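PDB 3SLR: BF1531-like N-terminal domain-containing protein from Bacteroides fragilis, which is of unknown function but binds magnesium through a phosphatase-like domain of the HAD type and may hydrolyse ester bonds. Local coordinates for residues I82-H87 with Y126-I131; K220-L225 with S330-D335; E263-L268 with M296-D301. All blocks are in the same frame, centred on the assembly; numbering follows the deposited sequence.

How the contacts relate
Along the chain contact 1 comes first, within the FkbH N-terminal domain, where it sits at the strand ends of a five-stranded parallel sheet. Contacts 2 and 3 belong to the magnesium-binding phosphatase domain, on the other side of the chain's centre; their centres lie about 30 and 35 Å from that of contact 1. Contact 2 pairs two strands, 224-227 and 331-334, of a four-stranded parallel sheet, and both segments of contact 3 fall between those two strands in sequence. With centres about 16 Å apart, contacts 2 and 3 meet where Leu225 packs on Leu268 and Val265 of helix 255-270, so that the sheet next to the metal-binding aspartates is tied to that helix.

Contact 1: I82-H87 with Y126-I131; sequences IFHSTH and YNYPEI
The ring of Tyr126 turns its edge to the face of Phe83 in a T-shaped pair, with centroids 5.1 Å apart and planes at 69°. Phe83 CA lies in the plane of the tyrosine ring, at its edge, and Phe83 CB comes within 3.7 Å of Tyr126 CD1; water 2 sits in plane at the edge of the Phe83 ring. Ile82 CG2 lies over one face of the His84 ring, toward its rim, while the edge of Tyr128 has Thr86 CA in plane. His84 and Tyr128 run side by side in the same direction, bringing Tyr128 OH to 3.2 Å from His84 CB; that hydroxyl and His84 ND1 both hydrogen-bond Tyr125 OH, and His84 NE2 bonds Glu62. The segments leave neighbouring strands 79-83 and 122-126 of a parallel sheet, in a domain assigned to the SGNH hydrolase clan. Strand pairing ends with a weak bond of 3.3 Å from Tyr126 N to Ile82 O, and beyond it two waters bridge the backbones where they part around His84 and Asn127. Water 1 is gripped by Ile82 O, His84 N and Tyr126 O; water 2 links His84 O to Asn127 O. At the start of helix 86-94, Thr86 OG1 donates to Pro129 O at 2.8 Å. Thr86 and Ile131 slide past each other in opposite directions, the methyl CG2, anti to the backbone N, meeting Ile131 CD1 at 3.6 Å.

Contact 2: K220-L225 with S330-D335; sequences KFKKCL and SMVFLD
Cys224 and Leu225 pair in parallel with Met331 (selenomethionine) and Val332, joining the first strand of the HAD-like phosphatase domain to the outermost strand 331-334. Backbone bonds set the register: Val332 N donates to Cys224 O at 2.9 Å, and Ser330 O takes two N-H groups, a nearly straight one from Lys223 N at 2.8 Å, in the carbonyl plane on a lone pair, and a weak one from Cys224 N. The bridged pairs put Cys224 and Met331 on one face of the sheet, toward helix 313-324, and Leu225 and Val332 on the other, where Leu225 also meets helix 255-270. In the apolar packing, Leu225 CD1 comes to 3.8 Å from Val332 CG1 and 3.6 Å from Leu334 CD1, the two leucines crossing obliquely. Two residues beyond Leu334, Asp336 joins Asp228 and Asp230 in binding magnesium; Asp335 is also a magnesium ligand of this protein, though not here. In Lys223 the bends at chi3 (-114°) and chi4 (-51°) turn NZ back to donate to Phe221 O, above one face of that ring, toward its rim, while CE leans on Ser330 CB. Lys222, bent at chi2, crosses the Val332 side chain at about a right angle, CG against CG2; NZ, also bonded to Thr352 OG1, reaches Met331 O at 2.9 Å from above the carbonyl plane, 48° out of it.

Contact 3: E263-L268 with M296-D301; sequences EWVKKL and MVLKLD
Val265 and Leu298 meet through their branched ends, their side chains crossing at about a right angle. Val265 CG1 lies 3.7 Å from Leu298 CD1 and 4.0 Å from CD2 of the same leucine, touching both arms of the fork. Leu298 CG stands beside its own backbone N (chi1 -62°), a setting that brings CD2 to 4.0 Å from Lys266 N on the helix backbone. Aliphatic parts of charged side chains make the second group of contacts. Val297 CG1 is touched by Lys266 CD at 3.8 Å and Glu263 CG at 4.1 Å, each chain passing the valine roughly at right angles. Lys266 runs extended as far as CE and turns at chi4, its amino end turning off from the loop. Polar anchoring comes from the helix residue preceding Glu263: Gln262 OE1 accepts from both Val297 N and Leu298 N. Within the loop, Lys299 NZ donates at 2.9 Å to the carbonyl O of Met296, a selenomethionine. Leu298 also rests on Phe290 of helix 283-292, whereas Val265 also touches Leu225 and Leu227 of strand 224-227. The loop before strand 305-309 thus docks on helix 255-270, one of the helices packed against the parallel sheet of this HAD-like, Rossmann-type alpha/beta domain.

Contact 1: I82-H87 with Y126-I131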
loop_
_atom_site.group_PDB
_atom_site.type_symbol
_atom_site.label_atom_id
_atom_site.label_comp_id
_atom_site.label_asym_id
_atom_site.label_seq_id
_atom_site.Cartn_x
_atom_site.Cartn_y
_atom_site.Cartn_z
ATOM N N ILE A 82 -10.368 10.048 -7.774
ATOM C CA ILE A 82 -10.665 9.928 -9.202
ATOM C C ILE A 82 -10.203 8.562 -9.692
ATOM O O ILE A 82 -9.048 8.170 -9.478
ATOM C CB ILE A 82 -9.919 11.000 -10.032
ATOM C CG1 ILE A 82 -10.164 12.411 -9.473
ATOM C CG2 ILE A 82 -10.283 10.891 -11.523
ATOM C CD1 ILE A 82 -11.581 12.920 -9.640
ATOM N N PHE A 83 -11.098 7.845 -10.360
ATOM C CA PHE A 83 -10.753 6.561 -10.951
ATOM C C PHE A 83 -10.950 6.613 -12.466
ATOM O O PHE A 83 -12.038 6.328 -12.969
ATOM C CB PHE A 83 -11.624 5.453 -10.344
ATOM C CG PHE A 83 -11.228 4.064 -10.769
ATOM C CD1 PHE A 83 -10.022 3.834 -11.425
ATOM C CD2 PHE A 83 -12.063 2.986 -10.495
ATOM C CE1 PHE A 83 -9.656 2.547 -11.806
ATOM C CE2 PHE A 83 -11.711 1.703 -10.854
ATOM C CZ PHE A 83 -10.501 1.474 -11.519
ATOM N N HIS A 84 -9.905 7.035 -13.175
ATOM C CA HIS A 84 -9.814 6.897 -14.626
ATOM C C HIS A 84 -9.184 5.535 -14.915
ATOM O O HIS A 84 -8.048 5.278 -14.512
ATOM C CB HIS A 84 -8.878 7.963 -15.196
ATOM C CG HIS A 84 -9.530 9.283 -15.467
ATOM N ND1 HIS A 84 -8.896 10.482 -15.221
ATOM C CD2 HIS A 84 -10.729 9.596 -16.016
ATOM C CE1 HIS A 84 -9.685 11.477 -15.582
ATOM N NE2 HIS A 84 -10.800 10.965 -16.073
ATOM N N SER A 85 -9.891 4.672 -15.631
ATOM C CA SER A 85 -9.391 3.321 -15.876
ATOM C C SER A 85 -8.530 3.244 -17.123
ATOM O O SER A 85 -8.758 3.957 -18.107
ATOM C CB SER A 85 -10.554 2.333 -16.001
ATOM O OG SER A 85 -11.328 2.624 -17.156
ATOM N N THR A 86 -7.547 2.355 -17.099
ATOM C CA THR A 86 -6.779 2.098 -18.313
ATOM C C THR A 86 -7.703 1.616 -19.422
ATOM O O THR A 86 -7.543 1.977 -20.587
ATOM C CB THR A 86 -5.698 1.039 -18.078
ATOM O OG1 THR A 86 -4.859 1.466 -17.006
ATOM C CG2 THR A 86 -4.854 0.826 -19.343
ATOM N N HIS A 87 -8.674 0.788 -19.051
ATOM C CA HIS A 87 -9.590 0.200 -20.016
ATOM C C HIS A 87 -10.327 1.241 -20.858
ATOM O O HIS A 87 -10.461 1.092 -22.077
ATOM C CB HIS A 87 -10.594 -0.715 -19.297
ATOM C CG HIS A 87 -11.264 -1.694 -20.207
ATOM N ND1 HIS A 87 -10.843 -3.003 -20.329
ATOM C CD2 HIS A 87 -12.292 -1.545 -21.079
ATOM C CE1 HIS A 87 -11.597 -3.623 -21.220
ATOM N NE2 HIS A 87 -12.489 -2.764 -21.684
ATOM N N TYR A 126 -5.911 7.212 -8.943
ATOM C CA TYR A 126 -5.373 5.904 -9.331
ATOM C C TYR A 126 -4.574 6.028 -10.617
ATOM O O TYR A 126 -5.086 6.540 -11.603
ATOM C CB TYR A 126 -6.495 4.870 -9.536
ATOM C CG TYR A 126 -7.337 4.634 -8.304
ATOM C CD1 TYR A 126 -8.650 5.076 -8.244
ATOM C CD2 TYR A 126 -6.808 3.983 -7.185
ATOM C CE1 TYR A 126 -9.424 4.868 -7.110
ATOM C CE2 TYR A 126 -7.579 3.781 -6.045
ATOM C CZ TYR A 126 -8.884 4.222 -6.015
ATOM O OH TYR A 126 -9.659 4.028 -4.878
ATOM N N ASN A 127 -3.323 5.576 -10.612
ATOM C CA ASN A 127 -2.564 5.537 -11.852
ATOM C C ASN A 127 -2.965 4.322 -12.680
ATOM O O ASN A 127 -3.945 3.637 -12.354
ATOM C CB ASN A 127 -1.039 5.627 -11.619
ATOM C CG ASN A 127 -0.481 4.453 -10.835
ATOM O OD1 ASN A 127 -1.217 3.532 -10.442
ATOM N ND2 ASN A 127 0.841 4.474 -10.602
ATOM N N TYR A 128 -2.218 4.054 -13.745
ATOM C CA TYR A 128 -2.715 3.201 -14.831
ATOM C C TYR A 128 -1.931 1.899 -15.028
ATOM O O TYR A 128 -0.814 1.912 -15.546
ATOM C CB TYR A 128 -2.689 3.989 -16.151
ATOM C CG TYR A 128 -3.556 5.237 -16.177
ATOM C CD1 TYR A 128 -3.057 6.468 -15.768
ATOM C CD2 TYR A 128 -4.864 5.180 -16.645
ATOM C CE1 TYR A 128 -3.864 7.617 -15.796
ATOM C CE2 TYR A 128 -5.658 6.308 -16.705
ATOM C CZ TYR A 128 -5.157 7.522 -16.275
ATOM O OH TYR A 128 -5.972 8.631 -16.327
ATOM N N PRO A 129 -2.522 0.754 -14.643
ATOM C CA PRO A 129 -1.845 -0.505 -14.986
ATOM C C PRO A 129 -1.808 -0.684 -16.500
ATOM O O PRO A 129 -2.791 -0.382 -17.191
ATOM C CB PRO A 129 -2.745 -1.588 -14.375
ATOM C CG PRO A 129 -3.700 -0.856 -13.446
ATOM C CD PRO A 129 -3.812 0.549 -13.965
ATOM N N GLU A 130 -0.701 -1.184 -17.027
ATOM C CA GLU A 130 -0.606 -1.303 -18.476
ATOM C C GLU A 130 -1.514 -2.409 -19.015
ATOM O O GLU A 130 -1.511 -3.526 -18.505
ATOM C CB GLU A 130 0.841 -1.541 -18.916
ATOM C CG GLU A 130 0.984 -1.708 -20.451
ATOM C CD GLU A 130 2.419 -1.918 -20.894
ATOM O OE1 GLU A 130 3.334 -1.665 -20.081
ATOM O OE2 GLU A 130 2.627 -2.343 -22.059
ATOM N N ILE A 131 -2.312 -2.085 -20.027
ATOM C CA ILE A 131 -2.912 -3.124 -20.851
ATOM C C ILE A 131 -2.118 -3.138 -22.150
ATOM O O ILE A 131 -2.149 -2.177 -22.910
ATOM C CB ILE A 131 -4.408 -2.868 -21.138
ATOM C CG1 ILE A 131 -5.211 -2.817 -19.830
ATOM C CG2 ILE A 131 -4.965 -3.949 -22.091
ATOM C CD1 ILE A 131 -6.624 -2.282 -20.012
HETATM O O HOH W 1 -7.539 7.621 -11.854
HETATM O O HOH W 2 -6.535 3.221 -13.470
#

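Contact 2: K220-L225 with S330-D335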
loop_
_atom_site.group_PDB
_atom_site.type_symbol
_atom_site.label_atom_id
_atom_site.label_comp_id
_atom_site.label_asym_id
_atom_site.label_seq_id
_atom_site.Cartn_x
_atom_site.Cartn_y
_atom_site.Cartn_z
ATOM N N LYS A 220 -2.303 9.052 10.812
ATOM C CA LYS A 220 -2.209 7.684 11.295
ATOM C C LYS A 220 -1.380 6.861 10.314
ATOM O O LYS A 220 -1.828 6.555 9.204
ATOM C CB LYS A 220 -3.592 7.061 11.491
ATOM C CG LYS A 220 -4.278 7.476 12.797
ATOM C CD LYS A 220 -3.440 7.083 14.019
ATOM C CE LYS A 220 -4.072 7.560 15.323
ATOM N NZ LYS A 220 -3.146 7.394 16.486
ATOM N N PHE A 221 -0.164 6.529 10.730
ATOM C CA PHE A 221 0.763 5.771 9.901
ATOM C C PHE A 221 1.792 5.092 10.802
ATOM O O PHE A 221 2.026 5.531 11.941
ATOM C CB PHE A 221 1.453 6.686 8.879
ATOM C CG PHE A 221 2.144 7.875 9.494
ATOM C CD1 PHE A 221 1.449 9.057 9.723
ATOM C CD2 PHE A 221 3.480 7.809 9.854
ATOM C CE1 PHE A 221 2.082 10.154 10.292
ATOM C CE2 PHE A 221 4.122 8.904 10.422
ATOM C CZ PHE A 221 3.424 10.073 10.643
ATOM N N LYS A 222 2.394 4.012 10.306
ATOM C CA LYS A 222 3.355 3.252 11.103
ATOM C C LYS A 222 4.703 3.950 11.183
ATOM O O LYS A 222 5.161 4.551 10.214
ATOM C CB LYS A 222 3.521 1.833 10.559
ATOM C CG LYS A 222 2.232 1.018 10.578
ATOM C CD LYS A 222 1.610 1.000 11.984
ATOM C CE LYS A 222 0.571 -0.108 12.138
ATOM N NZ LYS A 222 0.235 -0.408 13.588
ATOM N N LYS A 223 5.342 3.852 12.346
ATOM C CA LYS A 223 6.574 4.577 12.607
ATOM C C LYS A 223 7.696 3.649 13.052
ATOM O O LYS A 223 8.851 4.065 13.135
ATOM C CB LYS A 223 6.339 5.626 13.699
ATOM C CG LYS A 223 5.471 6.792 13.254
ATOM C CD LYS A 223 5.233 7.749 14.415
ATOM C CE LYS A 223 3.776 7.743 14.804
ATOM N NZ LYS A 223 2.886 7.960 13.638
ATOM N N CYS A 224 7.351 2.399 13.342
ATOM C CA CYS A 224 8.295 1.483 13.973
ATOM C C CYS A 224 8.039 0.032 13.587
ATOM O O CYS A 224 6.892 -0.416 13.553
ATOM C CB CYS A 224 8.220 1.638 15.499
ATOM S SG CYS A 224 9.129 0.407 16.468
ATOM N N LEU A 225 9.123 -0.684 13.291
ATOM C CA LEU A 225 9.084 -2.112 13.001
ATOM C C LEU A 225 9.879 -2.866 14.078
ATOM O O LEU A 225 11.046 -2.564 14.312
ATOM C CB LEU A 225 9.684 -2.387 11.613
ATOM C CG LEU A 225 9.815 -3.861 11.210
ATOM C CD1 LEU A 225 8.442 -4.514 11.132
ATOM C CD2 LEU A 225 10.560 -4.044 9.880
ATOM N N SER A 330 1.246 2.615 16.192
ATOM C CA SER A 330 2.192 3.010 15.157
ATOM C C SER A 330 3.252 1.931 14.961
ATOM O O SER A 330 4.246 2.152 14.264
ATOM C CB SER A 330 2.854 4.349 15.485
ATOM O OG SER A 330 3.897 4.195 16.438
HETATM N N MSE A 331 3.034 0.769 15.580
HETATM C CA MSE A 331 4.039 -0.309 15.578
HETATM C C MSE A 331 3.629 -1.534 14.784
HETATM O O MSE A 331 2.453 -1.908 14.758
HETATM C CB MSE A 331 4.346 -0.747 17.010
HETATM C CG MSE A 331 5.052 0.296 17.817
HETATM SE SE MSE A 331 5.193 -0.197 19.710
HETATM C CE MSE A 331 6.684 0.992 20.072
ATOM N N VAL A 332 4.624 -2.154 14.149
ATOM C CA VAL A 332 4.459 -3.416 13.441
ATOM C C VAL A 332 5.420 -4.429 14.066
ATOM O O VAL A 332 6.579 -4.126 14.275
ATOM C CB VAL A 332 4.818 -3.268 11.954
ATOM C CG1 VAL A 332 4.692 -4.600 11.238
ATOM C CG2 VAL A 332 3.930 -2.235 11.289
ATOM N N PHE A 333 4.927 -5.620 14.377
ATOM C CA PHE A 333 5.750 -6.666 14.977
ATOM C C PHE A 333 5.794 -7.903 14.087
ATOM O O PHE A 333 4.747 -8.463 13.752
ATOM C CB PHE A 333 5.188 -7.016 16.365
ATOM C CG PHE A 333 5.827 -8.229 17.010
ATOM C CD1 PHE A 333 7.189 -8.267 17.264
ATOM C CD2 PHE A 333 5.040 -9.308 17.405
ATOM C CE1 PHE A 333 7.766 -9.372 17.879
ATOM C CE2 PHE A 333 5.611 -10.414 18.020
ATOM C CZ PHE A 333 6.968 -10.448 18.254
ATOM N N LEU A 334 7.007 -8.311 13.708
ATOM C CA LEU A 334 7.228 -9.493 12.866
ATOM C C LEU A 334 7.912 -10.624 13.628
ATOM O O LEU A 334 9.017 -10.458 14.146
ATOM C CB LEU A 334 8.068 -9.125 11.644
ATOM C CG LEU A 334 7.453 -8.084 10.700
ATOM C CD1 LEU A 334 8.433 -7.786 9.561
ATOM C CD2 LEU A 334 6.133 -8.574 10.150
ATOM N N ASP A 335 7.253 -11.781 13.670
ATOM C CA ASP A 335 7.755 -12.945 14.395
ATOM C C ASP A 335 7.271 -14.215 13.687
ATOM O O ASP A 335 6.103 -14.328 13.332
ATOM C CB ASP A 335 7.259 -12.894 15.855
ATOM C CG ASP A 335 8.014 -13.843 16.770
ATOM O OD1 ASP A 335 8.248 -15.007 16.364
ATOM O OD2 ASP A 335 8.365 -13.427 17.902
#

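Contact 3: E263-L268 with M296-D301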
loop_
_atom_site.group_PDB
_atom_site.type_symbol
_atom_site.label_atom_id
_atom_site.label_comp_id
_atom_site.label_asym_id
_atom_site.label_seq_id
_atom_site.Cartn_x
_atom_site.Cartn_y
_atom_site.Cartn_z
ATOM N N GLU A 263 17.408 -6.520 3.504
ATOM C CA GLU A 263 17.571 -5.350 2.638
ATOM C C GLU A 263 16.314 -4.466 2.614
ATOM O O GLU A 263 16.404 -3.247 2.500
ATOM C CB GLU A 263 17.964 -5.786 1.219
ATOM C CG GLU A 263 19.369 -6.359 1.175
ATOM C CD GLU A 263 19.693 -7.077 -0.127
ATOM O OE1 GLU A 263 18.766 -7.326 -0.935
ATOM O OE2 GLU A 263 20.885 -7.410 -0.326
ATOM N N TRP A 264 15.149 -5.097 2.697
ATOM C CA TRP A 264 13.884 -4.380 2.803
ATOM C C TRP A 264 13.840 -3.614 4.133
ATOM O O TRP A 264 13.445 -2.451 4.180
ATOM C CB TRP A 264 12.730 -5.385 2.712
ATOM C CG TRP A 264 11.338 -4.792 2.742
ATOM C CD1 TRP A 264 10.691 -4.164 1.714
ATOM C CD2 TRP A 264 10.422 -4.807 3.842
ATOM N NE1 TRP A 264 9.435 -3.776 2.113
ATOM C CE2 TRP A 264 9.243 -4.157 3.413
ATOM C CE3 TRP A 264 10.486 -5.298 5.151
ATOM C CZ2 TRP A 264 8.135 -3.995 4.241
ATOM C CZ3 TRP A 264 9.380 -5.133 5.974
ATOM C CH2 TRP A 264 8.221 -4.484 5.516
ATOM N N VAL A 265 14.259 -4.270 5.207
ATOM C CA VAL A 265 14.265 -3.624 6.524
ATOM C C VAL A 265 15.210 -2.422 6.498
ATOM O O VAL A 265 14.899 -1.351 7.034
ATOM C CB VAL A 265 14.643 -4.610 7.624
ATOM C CG1 VAL A 265 14.789 -3.891 8.989
ATOM C CG2 VAL A 265 13.590 -5.720 7.701
ATOM N N LYS A 266 16.356 -2.607 5.858
ATOM C CA LYS A 266 17.340 -1.545 5.710
ATOM C C LYS A 266 16.741 -0.322 5.019
ATOM O O LYS A 266 17.017 0.813 5.413
ATOM C CB LYS A 266 18.547 -2.064 4.916
ATOM C CG LYS A 266 19.628 -1.015 4.675
ATOM C CD LYS A 266 20.829 -1.636 3.952
ATOM C CE LYS A 266 22.071 -0.763 4.075
ATOM N NZ LYS A 266 22.313 0.031 2.844
ATOM N N LYS A 267 15.937 -0.542 3.979
ATOM C CA LYS A 267 15.265 0.581 3.321
ATOM C C LYS A 267 14.310 1.324 4.269
ATOM O O LYS A 267 14.231 2.550 4.238
ATOM C CB LYS A 267 14.532 0.138 2.052
ATOM C CG LYS A 267 15.464 -0.154 0.877
ATOM C CD LYS A 267 14.666 -0.502 -0.390
ATOM C CE LYS A 267 14.000 -1.875 -0.290
ATOM N NZ LYS A 267 13.319 -2.246 -1.594
ATOM N N LEU A 268 13.577 0.582 5.092
ATOM C CA LEU A 268 12.706 1.201 6.092
ATOM C C LEU A 268 13.517 2.073 7.055
ATOM O O LEU A 268 13.172 3.229 7.305
ATOM C CB LEU A 268 11.929 0.134 6.878
ATOM C CG LEU A 268 10.909 -0.640 6.052
ATOM C CD1 LEU A 268 10.356 -1.812 6.871
ATOM C CD2 LEU A 268 9.780 0.279 5.546
HETATM N N MSE A 296 25.695 -10.205 7.557
HETATM C CA MSE A 296 24.549 -9.438 8.033
HETATM C C MSE A 296 24.405 -8.143 7.229
HETATM O O MSE A 296 25.377 -7.413 7.017
HETATM C CB MSE A 296 24.691 -9.115 9.528
HETATM C CG MSE A 296 24.578 -10.328 10.444
HETATM SE SE MSE A 296 22.764 -11.021 10.583
HETATM C CE MSE A 296 21.931 -9.552 11.592
ATOM N N VAL A 297 23.190 -7.863 6.771
ATOM C CA VAL A 297 22.895 -6.574 6.151
ATOM C C VAL A 297 22.617 -5.544 7.238
ATOM O O VAL A 297 23.181 -4.447 7.235
ATOM C CB VAL A 297 21.699 -6.676 5.174
ATOM C CG1 VAL A 297 21.337 -5.308 4.608
ATOM C CG2 VAL A 297 22.043 -7.627 4.038
ATOM N N LEU A 298 21.753 -5.907 8.175
ATOM C CA LEU A 298 21.481 -5.063 9.338
ATOM C C LEU A 298 22.661 -5.083 10.306
ATOM O O LEU A 298 23.230 -6.141 10.571
ATOM C CB LEU A 298 20.207 -5.540 10.040
ATOM C CG LEU A 298 18.952 -5.462 9.165
ATOM C CD1 LEU A 298 17.726 -5.995 9.892
ATOM C CD2 LEU A 298 18.736 -4.025 8.725
ATOM N N LYS A 299 23.036 -3.912 10.816
ATOM C CA LYS A 299 24.084 -3.800 11.833
ATOM C C LYS A 299 23.469 -3.236 13.114
ATOM O O LYS A 299 22.335 -2.752 13.106
ATOM C CB LYS A 299 25.196 -2.872 11.349
ATOM C CG LYS A 299 25.777 -3.235 9.990
ATOM C CD LYS A 299 26.363 -4.631 9.961
ATOM C CE LYS A 299 26.949 -4.924 8.580
ATOM N NZ LYS A 299 27.601 -6.250 8.482
ATOM N N LEU A 300 24.208 -3.292 14.218
ATOM C CA LEU A 300 23.675 -2.786 15.476
ATOM C C LEU A 300 23.234 -1.334 15.376
ATOM O O LEU A 300 22.275 -0.946 16.027
ATOM C CB LEU A 300 24.664 -2.959 16.630
ATOM C CG LEU A 300 24.795 -4.388 17.159
ATOM C CD1 LEU A 300 25.627 -4.432 18.442
ATOM C CD2 LEU A 300 23.422 -4.979 17.400
ATOM N N ASP A 301 23.915 -0.528 14.567
ATOM C CA ASP A 301 23.563 0.894 14.499
ATOM C C ASP A 301 22.277 1.151 13.718
ATOM O O ASP A 301 21.818 2.289 13.616
ATOM C CB ASP A 301 24.710 1.743 13.946
ATOM C CG ASP A 301 25.086 1.373 12.527
ATOM O OD1 ASP A 301 24.254 0.766 11.815
ATOM O OD2 ASP A 301 26.222 1.701 12.116
#